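Local coordinates for putative uncharacterized protein (Enterobacter cloacae, PDB 4HFK), which probably acts as an immunity protein that binds and neutralises a cell-wall amidase effector of the type VI secretion system, at residues E16-N21 / E60-L65; E56-V61 / R93-S98. All coordinates share one frame; numbering follows the deposited sequence.

Contact 1 of 2, residues E16-N21 / E60-L65; sequences ENWVQN and EVIVSL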
ATOM      1  N   GLU B  16      -9.086   5.482  -1.577  1.00  5.78           N
ATOM      2  CA  GLU B  16      -7.936   5.383  -0.668  1.00  9.05           C
ATOM      3  C   GLU B  16      -6.749   4.665  -1.312  1.00  7.55           C
ATOM      4  O   GLU B  16      -5.607   5.102  -1.192  1.00  8.18           O
ATOM      5  CB  GLU B  16      -8.334   4.654   0.624  1.00  7.89           C
ATOM      6  CG  GLU B  16      -9.248   5.481   1.532  1.00  9.78           C
ATOM      7  CD  GLU B  16     -10.007   4.627   2.547  1.00 14.16           C
ATOM      8  OE1 GLU B  16      -9.789   3.388   2.590  1.00 12.86           O
ATOM      9  OE2 GLU B  16     -10.828   5.201   3.294  1.00 17.40           O
ATOM     10  N   ASN B  17      -7.025   3.552  -1.974  1.00  5.38           N
ATOM     11  CA  ASN B  17      -5.980   2.776  -2.623  1.00  7.78           C
ATOM     12  C   ASN B  17      -5.368   3.529  -3.801  1.00  8.69           C
ATOM     13  O   ASN B  17      -4.155   3.462  -4.014  1.00 10.38           O
ATOM     14  CB  ASN B  17      -6.517   1.392  -3.023  1.00  7.30           C
ATOM     15  CG  ASN B  17      -6.914   0.562  -1.801  1.00 12.58           C
ATOM     16  OD1 ASN B  17      -6.501   0.877  -0.681  1.00 10.27           O
ATOM     17  ND2 ASN B  17      -7.723  -0.482  -2.006  1.00  8.61           N
ATOM     18  N   TRP B  18      -6.189   4.265  -4.549  1.00  5.50           N
ATOM     19  CA  TRP B  18      -5.647   5.170  -5.555  1.00  6.82           C
ATOM     20  C   TRP B  18      -4.646   6.130  -4.916  1.00  6.66           C
ATOM     21  O   TRP B  18      -3.505   6.265  -5.387  1.00  6.19           O
ATOM     22  CB  TRP B  18      -6.747   5.964  -6.275  1.00  5.34           C
ATOM     23  CG  TRP B  18      -6.177   6.875  -7.361  1.00  5.72           C
ATOM     24  CD1 TRP B  18      -5.897   6.535  -8.662  1.00  6.63           C
ATOM     25  CD2 TRP B  18      -5.793   8.256  -7.218  1.00  7.13           C
ATOM     26  NE1 TRP B  18      -5.381   7.628  -9.339  1.00  7.09           N
ATOM     27  CE2 TRP B  18      -5.311   8.692  -8.478  1.00  8.60           C
ATOM     28  CE3 TRP B  18      -5.835   9.170  -6.160  1.00  5.47           C
ATOM     29  CZ2 TRP B  18      -4.855  10.000  -8.695  1.00  5.34           C
ATOM     30  CZ3 TRP B  18      -5.392  10.470  -6.380  1.00  9.08           C
ATOM     31  CH2 TRP B  18      -4.908  10.870  -7.643  1.00  9.78           C
ATOM     32  N   VAL B  19      -5.066   6.788  -3.840  1.00  5.61           N
ATOM     33  CA  VAL B  19      -4.209   7.772  -3.173  1.00  7.19           C
ATOM     34  C   VAL B  19      -2.921   7.117  -2.677  1.00  8.02           C
ATOM     35  O   VAL B  19      -1.824   7.666  -2.853  1.00  8.23           O
ATOM     36  CB  VAL B  19      -4.921   8.454  -1.979  1.00  6.34           C
ATOM     37  CG1 VAL B  19      -3.926   9.306  -1.174  1.00  8.89           C
ATOM     38  CG2 VAL B  19      -6.089   9.316  -2.466  1.00  5.97           C
ATOM     39  N   GLN B  20      -3.056   5.943  -2.059  1.00  6.86           N
ATOM     40  CA  GLN B  20      -1.893   5.243  -1.508  1.00  9.43           C
ATOM     41  C   GLN B  20      -0.917   4.832  -2.611  1.00  9.05           C
ATOM     42  O   GLN B  20       0.291   5.061  -2.503  1.00  7.91           O
ATOM     43  CB  GLN B  20      -2.327   4.009  -0.705  1.00 10.87           C
ATOM     44  CG  GLN B  20      -1.284   3.557   0.334  1.00 12.94           C
ATOM     45  CD  GLN B  20      -0.694   2.187   0.038  1.00 13.79           C
ATOM     46  OE1 GLN B  20      -0.892   1.636  -1.041  1.00 14.80           O
ATOM     47  NE2 GLN B  20       0.030   1.628   1.009  1.00 14.32           N
ATOM     48  N   ASN B  21      -1.441   4.220  -3.668  1.00  7.87           N
ATOM     49  CA  ASN B  21      -0.596   3.741  -4.759  1.00 10.09           C
ATOM     50  C   ASN B  21       0.116   4.905  -5.436  1.00 10.02           C
ATOM     51  O   ASN B  21       1.297   4.824  -5.775  1.00 13.70           O
ATOM     52  CB  ASN B  21      -1.417   2.976  -5.795  1.00  7.85           C
ATOM     53  CG  ASN B  21      -1.841   1.602  -5.318  1.00 10.79           C
ATOM     54  OD1 ASN B  21      -2.410   0.829  -6.095  1.00 12.26           O
ATOM     55  ND2 ASN B  21      -1.587   1.289  -4.040  1.00  7.89           N
ATOM     56  N   GLU B  60      -2.801  17.176  -5.349  1.00 13.98           N
ATOM     57  CA  GLU B  60      -2.234  18.342  -4.672  1.00 17.77           C
ATOM     58  C   GLU B  60      -2.097  18.093  -3.174  1.00 16.05           C
ATOM     59  O   GLU B  60      -1.086  18.451  -2.563  1.00 14.18           O
ATOM     60  CB  GLU B  60      -3.116  19.575  -4.889  1.00 17.36           C
ATOM     61  CG  GLU B  60      -3.145  20.076  -6.324  1.00 26.40           C
ATOM     62  N   VAL B  61      -3.125  17.492  -2.578  1.00 14.26           N
ATOM     63  CA  VAL B  61      -3.091  17.200  -1.149  1.00 16.16           C
ATOM     64  C   VAL B  61      -1.937  16.245  -0.864  1.00 12.21           C
ATOM     65  O   VAL B  61      -1.173  16.440   0.083  1.00 12.01           O
ATOM     66  CB  VAL B  61      -4.439  16.612  -0.657  1.00 14.66           C
ATOM     67  CG1 VAL B  61      -4.321  16.115   0.765  1.00 13.21           C
ATOM     68  CG2 VAL B  61      -5.541  17.662  -0.764  1.00 16.41           C
ATOM     69  N   ILE B  62      -1.799  15.228  -1.710  1.00 13.51           N
ATOM     70  CA  ILE B  62      -0.696  14.276  -1.606  1.00 11.58           C
ATOM     71  C   ILE B  62       0.674  14.975  -1.578  1.00 11.86           C
ATOM     72  O   ILE B  62       1.500  14.716  -0.693  1.00  9.92           O
ATOM     73  CB  ILE B  62      -0.745  13.267  -2.772  1.00 12.41           C
ATOM     74  CG1 ILE B  62      -1.918  12.299  -2.591  1.00 11.14           C
ATOM     75  CG2 ILE B  62       0.544  12.482  -2.867  1.00 12.80           C
ATOM     76  CD1 ILE B  62      -2.185  11.436  -3.805  1.00 10.36           C
ATOM     77  N   VAL B  63       0.921  15.854  -2.546  1.00 10.88           N
ATOM     78  CA  VAL B  63       2.222  16.519  -2.640  1.00 10.87           C
ATOM     79  C   VAL B  63       2.514  17.326  -1.367  1.00 15.59           C
ATOM     80  O   VAL B  63       3.644  17.328  -0.866  1.00 12.76           O
ATOM     81  CB  VAL B  63       2.320  17.405  -3.905  1.00 15.40           C
ATOM     82  CG1 VAL B  63       3.592  18.235  -3.886  1.00 17.56           C
ATOM     83  CG2 VAL B  63       2.289  16.532  -5.162  1.00 17.45           C
ATOM     84  N   SER B  64       1.477  17.970  -0.829  1.00 12.35           N
ATOM     85  CA  SER B  64       1.610  18.758   0.386  1.00 11.46           C
ATOM     86  C   SER B  64       1.858  17.891   1.625  1.00 15.93           C
ATOM     87  O   SER B  64       2.726  18.204   2.442  1.00 16.64           O
ATOM     88  CB  SER B  64       0.364  19.623   0.589  1.00 15.97           C
ATOM     89  OG  SER B  64       0.485  20.401   1.771  1.00 28.13           O
ATOM     90  N   LEU B  65       1.098  16.807   1.773  1.00 10.55           N
ATOM     91  CA  LEU B  65       1.235  15.952   2.953  1.00 14.17           C
ATOM     92  C   LEU B  65       2.537  15.139   2.955  1.00 13.12           C
ATOM     93  O   LEU B  65       3.103  14.870   4.018  1.00 12.30           O
ATOM     94  CB  LEU B  65       0.017  15.031   3.114  1.00 10.46           C
ATOM     95  CG  LEU B  65      -1.281  15.690   3.596  1.00 17.80           C
ATOM     96  CD1 LEU B  65      -2.391  14.658   3.777  1.00 14.79           C
ATOM     97  CD2 LEU B  65      -1.063  16.437   4.894  1.00 21.58           C
TER
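Ile62 points its CB toward helix 11-27 and lays its CG1-CD1 branch alongside Val19, the two side chains running past each other in opposite directions. Two carbons of the isoleucine are engaged by a single methyl: Val19 CG1 lies 3.8 Å from Ile62 CD1 and 3.9 Å from Ile62 CG1. The torsions account for this. Val19 carries CG1 anti to its backbone N (chi1 171°), whereas the nearly straight Ile62 branch (chi2 170°) drives CD1 outward until it also lies 3.9 Å from Val19 O. Trp18 supplies the other neighbour: its CZ3 is 4.2 Å from Ile62 CD1, with the methyl placed obliquely to the indole. No hydrogen bond crosses the contact, which rests mainly on apolar side chains; the nearest CA pair, Val19 CA and Ile62 CA, is 7.6 Å apart. All three touching residues are buried. The indole is also packed edge-to-face with Phe55 and meets Ala41 and Trp44 of helix 31-47, while Val19 reaches Ile86 and Ala87. Gln20 turns its CB away from 60-65, and its NE2 hydrogen-bonds Gln20 OE1 of the second subunit. The arrangement is a helix-to-helix core contact of an all-helical fold, in which helix 11-27 puts apolar residues against helix 52-66 and a polar one into the subunit interface.

Contact 2 of 2, residues E56-V61 / R93-S98; sequences EKADEV and RPLKSS. With SO4 (sulfate ion), chain E.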
ATOM      1  N   GLU B  56      -7.611  15.102  -9.155  1.00 12.98           N
ATOM      2  CA  GLU B  56      -6.737  16.253  -9.386  1.00 15.44           C
ATOM      3  C   GLU B  56      -6.437  16.974  -8.076  1.00 12.74           C
ATOM      4  O   GLU B  56      -5.281  17.253  -7.768  1.00 12.65           O
ATOM      5  CB  GLU B  56      -7.369  17.226 -10.395  1.00 17.24           C
ATOM      6  CG  GLU B  56      -7.671  16.601 -11.761  1.00 15.87           C
ATOM      7  CD  GLU B  56      -8.466  17.525 -12.662  1.00 23.92           C
ATOM      8  OE1 GLU B  56      -8.602  18.725 -12.327  1.00 18.37           O
ATOM      9  OE2 GLU B  56      -8.959  17.047 -13.707  1.00 21.21           O
ATOM     10  N   LYS B  57      -7.476  17.271  -7.300  1.00 10.06           N
ATOM     11  CA  LYS B  57      -7.280  17.911  -5.998  1.00 12.92           C
ATOM     12  C   LYS B  57      -6.515  17.011  -5.028  1.00 13.58           C
ATOM     13  O   LYS B  57      -5.647  17.479  -4.293  1.00 16.24           O
ATOM     14  CB  LYS B  57      -8.626  18.309  -5.389  1.00 13.30           C
ATOM     15  CG  LYS B  57      -9.366  19.377  -6.195  1.00 21.68           C
ATOM     16  CD  LYS B  57     -10.617  19.842  -5.461  1.00 29.16           C
ATOM     17  CE  LYS B  57     -11.348  20.924  -6.244  1.00 46.54           C
ATOM     18  NZ  LYS B  57     -12.614  21.315  -5.558  1.00 50.80           N
ATOM     19  N   ALA B  58      -6.831  15.717  -5.033  1.00 10.94           N
ATOM     20  CA  ALA B  58      -6.158  14.763  -4.154  1.00 10.03           C
ATOM     21  C   ALA B  58      -4.656  14.725  -4.411  1.00 12.09           C
ATOM     22  O   ALA B  58      -3.858  14.579  -3.485  1.00 12.86           O
ATOM     23  CB  ALA B  58      -6.761  13.372  -4.317  1.00  8.19           C
ATOM     24  N   ASP B  59      -4.269  14.845  -5.675  1.00 14.87           N
ATOM     25  CA  ASP B  59      -2.858  14.835  -6.030  1.00 14.52           C
ATOM     26  C   ASP B  59      -2.131  16.029  -5.412  1.00 15.13           C
ATOM     27  O   ASP B  59      -0.979  15.913  -5.001  1.00 19.69           O
ATOM     28  CB  ASP B  59      -2.680  14.833  -7.549  1.00 16.76           C
ATOM     29  CG  ASP B  59      -1.304  14.362  -7.961  1.00 22.81           C
ATOM     30  OD1 ASP B  59      -0.976  13.183  -7.698  1.00 24.05           O
ATOM     31  OD2 ASP B  59      -0.554  15.166  -8.547  1.00 32.39           O
ATOM     32  N   GLU B  60      -2.801  17.176  -5.349  1.00 13.98           N
ATOM     33  CA  GLU B  60      -2.234  18.342  -4.672  1.00 17.77           C
ATOM     34  C   GLU B  60      -2.097  18.093  -3.174  1.00 16.05           C
ATOM     35  O   GLU B  60      -1.086  18.451  -2.563  1.00 14.18           O
ATOM     36  CB  GLU B  60      -3.116  19.575  -4.889  1.00 17.36           C
ATOM     37  CG  GLU B  60      -3.145  20.076  -6.324  1.00 26.40           C
ATOM     38  N   VAL B  61      -3.125  17.492  -2.578  1.00 14.26           N
ATOM     39  CA  VAL B  61      -3.091  17.200  -1.149  1.00 16.16           C
ATOM     40  C   VAL B  61      -1.937  16.245  -0.864  1.00 12.21           C
ATOM     41  O   VAL B  61      -1.173  16.440   0.083  1.00 12.01           O
ATOM     42  CB  VAL B  61      -4.439  16.612  -0.657  1.00 14.66           C
ATOM     43  CG1 VAL B  61      -4.321  16.115   0.765  1.00 13.21           C
ATOM     44  CG2 VAL B  61      -5.541  17.662  -0.764  1.00 16.41           C
ATOM     45  N   ARG B  93     -10.147  13.226   2.969  1.00  9.55           N
ATOM     46  CA  ARG B  93     -11.507  12.712   3.205  1.00 13.40           C
ATOM     47  C   ARG B  93     -12.648  13.353   2.385  1.00 12.64           C
ATOM     48  O   ARG B  93     -13.469  12.636   1.820  1.00 19.31           O
ATOM     49  CB  ARG B  93     -11.859  12.665   4.715  1.00 12.40           C
ATOM     50  CG  ARG B  93     -13.133  11.831   5.005  1.00 19.16           C
ATOM     51  CD  ARG B  93     -13.353  11.442   6.483  1.00 13.88           C
ATOM     52  NE  ARG B  93     -12.159  11.571   7.324  1.00 17.43           N
ATOM     53  CZ  ARG B  93     -11.272  10.599   7.512  1.00 20.34           C
ATOM     54  NH1 ARG B  93     -11.441   9.435   6.907  1.00 17.19           N
ATOM     55  NH2 ARG B  93     -10.207  10.794   8.284  1.00 27.10           N
ATOM     56  N   PRO B  94     -12.708  14.690   2.308  1.00 14.60           N
ATOM     57  CA  PRO B  94     -13.842  15.215   1.538  1.00 21.03           C
ATOM     58  C   PRO B  94     -13.784  14.879   0.046  1.00 21.78           C
ATOM     59  O   PRO B  94     -14.823  14.914  -0.620  1.00 18.50           O
ATOM     60  CB  PRO B  94     -13.724  16.732   1.717  1.00 20.58           C
ATOM     61  CG  PRO B  94     -12.290  16.973   2.113  1.00 21.40           C
ATOM     62  CD  PRO B  94     -11.902  15.768   2.912  1.00 15.15           C
ATOM     63  N   LEU B  95     -12.597  14.561  -0.466  1.00 15.26           N
ATOM     64  CA  LEU B  95     -12.455  14.205  -1.872  1.00 13.10           C
ATOM     65  C   LEU B  95     -13.027  12.809  -2.156  1.00 11.94           C
ATOM     66  O   LEU B  95     -13.089  12.370  -3.310  1.00 14.54           O
ATOM     67  CB  LEU B  95     -10.991  14.323  -2.290  1.00 10.43           C
ATOM     68  CG  LEU B  95     -10.464  15.734  -2.010  1.00 16.36           C
ATOM     69  CD1 LEU B  95      -8.966  15.817  -2.211  1.00 12.08           C
ATOM     70  CD2 LEU B  95     -11.193  16.770  -2.884  1.00 19.69           C
ATOM     71  N   LYS B  96     -13.456  12.117  -1.103  1.00  9.69           N
ATOM     72  CA  LYS B  96     -14.127  10.826  -1.256  1.00 15.20           C
ATOM     73  C   LYS B  96     -15.604  10.981  -1.650  1.00 13.96           C
ATOM     74  O   LYS B  96     -16.273  10.000  -1.976  1.00 15.46           O
ATOM     75  CB  LYS B  96     -14.033  10.020   0.039  1.00 15.33           C
ATOM     76  CG  LYS B  96     -12.655   9.433   0.342  1.00 18.67           C
ATOM     77  CD  LYS B  96     -12.571   9.030   1.830  1.00 18.15           C
ATOM     78  CE  LYS B  96     -11.345   8.212   2.123  1.00 17.17           C
ATOM     79  NZ  LYS B  96     -11.277   7.846   3.564  1.00 13.77           N
ATOM     80  N   SER B  97     -16.107  12.214  -1.610  1.00 14.20           N
ATOM     81  CA  SER B  97     -17.494  12.490  -1.978  1.00 16.21           C
ATOM     82  C   SER B  97     -17.528  13.234  -3.302  1.00 19.32           C
ATOM     83  O   SER B  97     -16.631  14.037  -3.597  1.00 13.47           O
ATOM     84  CB  SER B  97     -18.175  13.361  -0.918  1.00 16.05           C
ATOM     85  OG  SER B  97     -18.168  12.747   0.362  1.00 15.64           O
ATOM     86  N   SER B  98     -18.566  12.985  -4.093  1.00 19.95           N
ATOM     87  CA  SER B  98     -18.775  13.738  -5.326  1.00 23.96           C
ATOM     88  C   SER B  98     -19.546  15.019  -5.027  1.00 29.12           C
ATOM     89  O   SER B  98     -20.480  15.015  -4.219  1.00 34.00           O
ATOM     90  CB  SER B  98     -19.548  12.900  -6.338  1.00 23.12           C
ATOM     91  OG  SER B  98     -20.790  12.487  -5.796  1.00 36.18           O
TER
HETATM   92  S   SO4 E 200     -14.530   7.370   5.013  1.00 24.27           S
HETATM   93  O1  SO4 E 200     -13.406   8.315   5.062  1.00 13.03           O
HETATM   94  O2  SO4 E 200     -14.229   6.322   4.020  1.00 19.83           O
HETATM   95  O3  SO4 E 200     -14.710   6.749   6.332  1.00 20.49           O
HETATM   96  O4  SO4 E 200     -15.772   8.062   4.658  1.00 15.17           O
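Leu95, the one residue of 93-98 that touches 56-61, sets a methyl against main chain: its CD1 is 3.5 Å from Ala58 N, closer than the 3.9 Å between Leu95 CD1 and Ala58 CB. The second methyl meets an aliphatic chain, Leu95 CD2 lying 3.9 Å from Lys57 CB, where the two side chains cross at about a right angle. The extended lysine then carries its NZ away, toward a long, weak ion pair with Glu53. Val61 completes the grouping tip to tip, CG2 being 4.2 Å from Leu95 CD1. Arg93 and Lys96 of the same 3-10 turn bind a sulfate (probably from the crystallisation liquor), to which Gln12 NE2 of helix 11-27 is also hydrogen-bonded. The sulfate O1 takes Lys96 NZ at 2.6 Å and Arg93 NH1 at 2.9 Å, the latter bond fairly straight (157°) and at the guanidinium edge, in its plane. A bend in the arginine chain (chi3 -17°) helps to turn NH1 to that oxygen, while its NH2 forms a salt bridge with Asp90. Asn54 ND2 hydrogen-bonds Leu95 O and Ser97 O, fastening the C-terminal turn to helix 52-66, and Lys96 packs on Gln12 and Phe15, placing the turn beside helix 11-27 as well.

From the N terminus, helix 11-27 supplies the first half of contact 1; the chain then passes through helix 31-47 and returns on helix 52-66, closing a loop of 38 residues between the segments. Contact 2 starts on that same helix and closes a second loop, of 31 residues, which includes helix 79-87. The two spans follow one another and overlap on helix 52-66, where the segments share Glu60 and Val61; neither encloses the other. Their centres are 8 Å apart, and they meet directly: Glu16 OE2 forms a salt bridge of 2.7 Å with Lys96 NZ, and Trp18 CZ3 packs 3.8 Å from Ala58 CB. Helices 11-27 and 52-66 and the C-terminal turn are thus tied together.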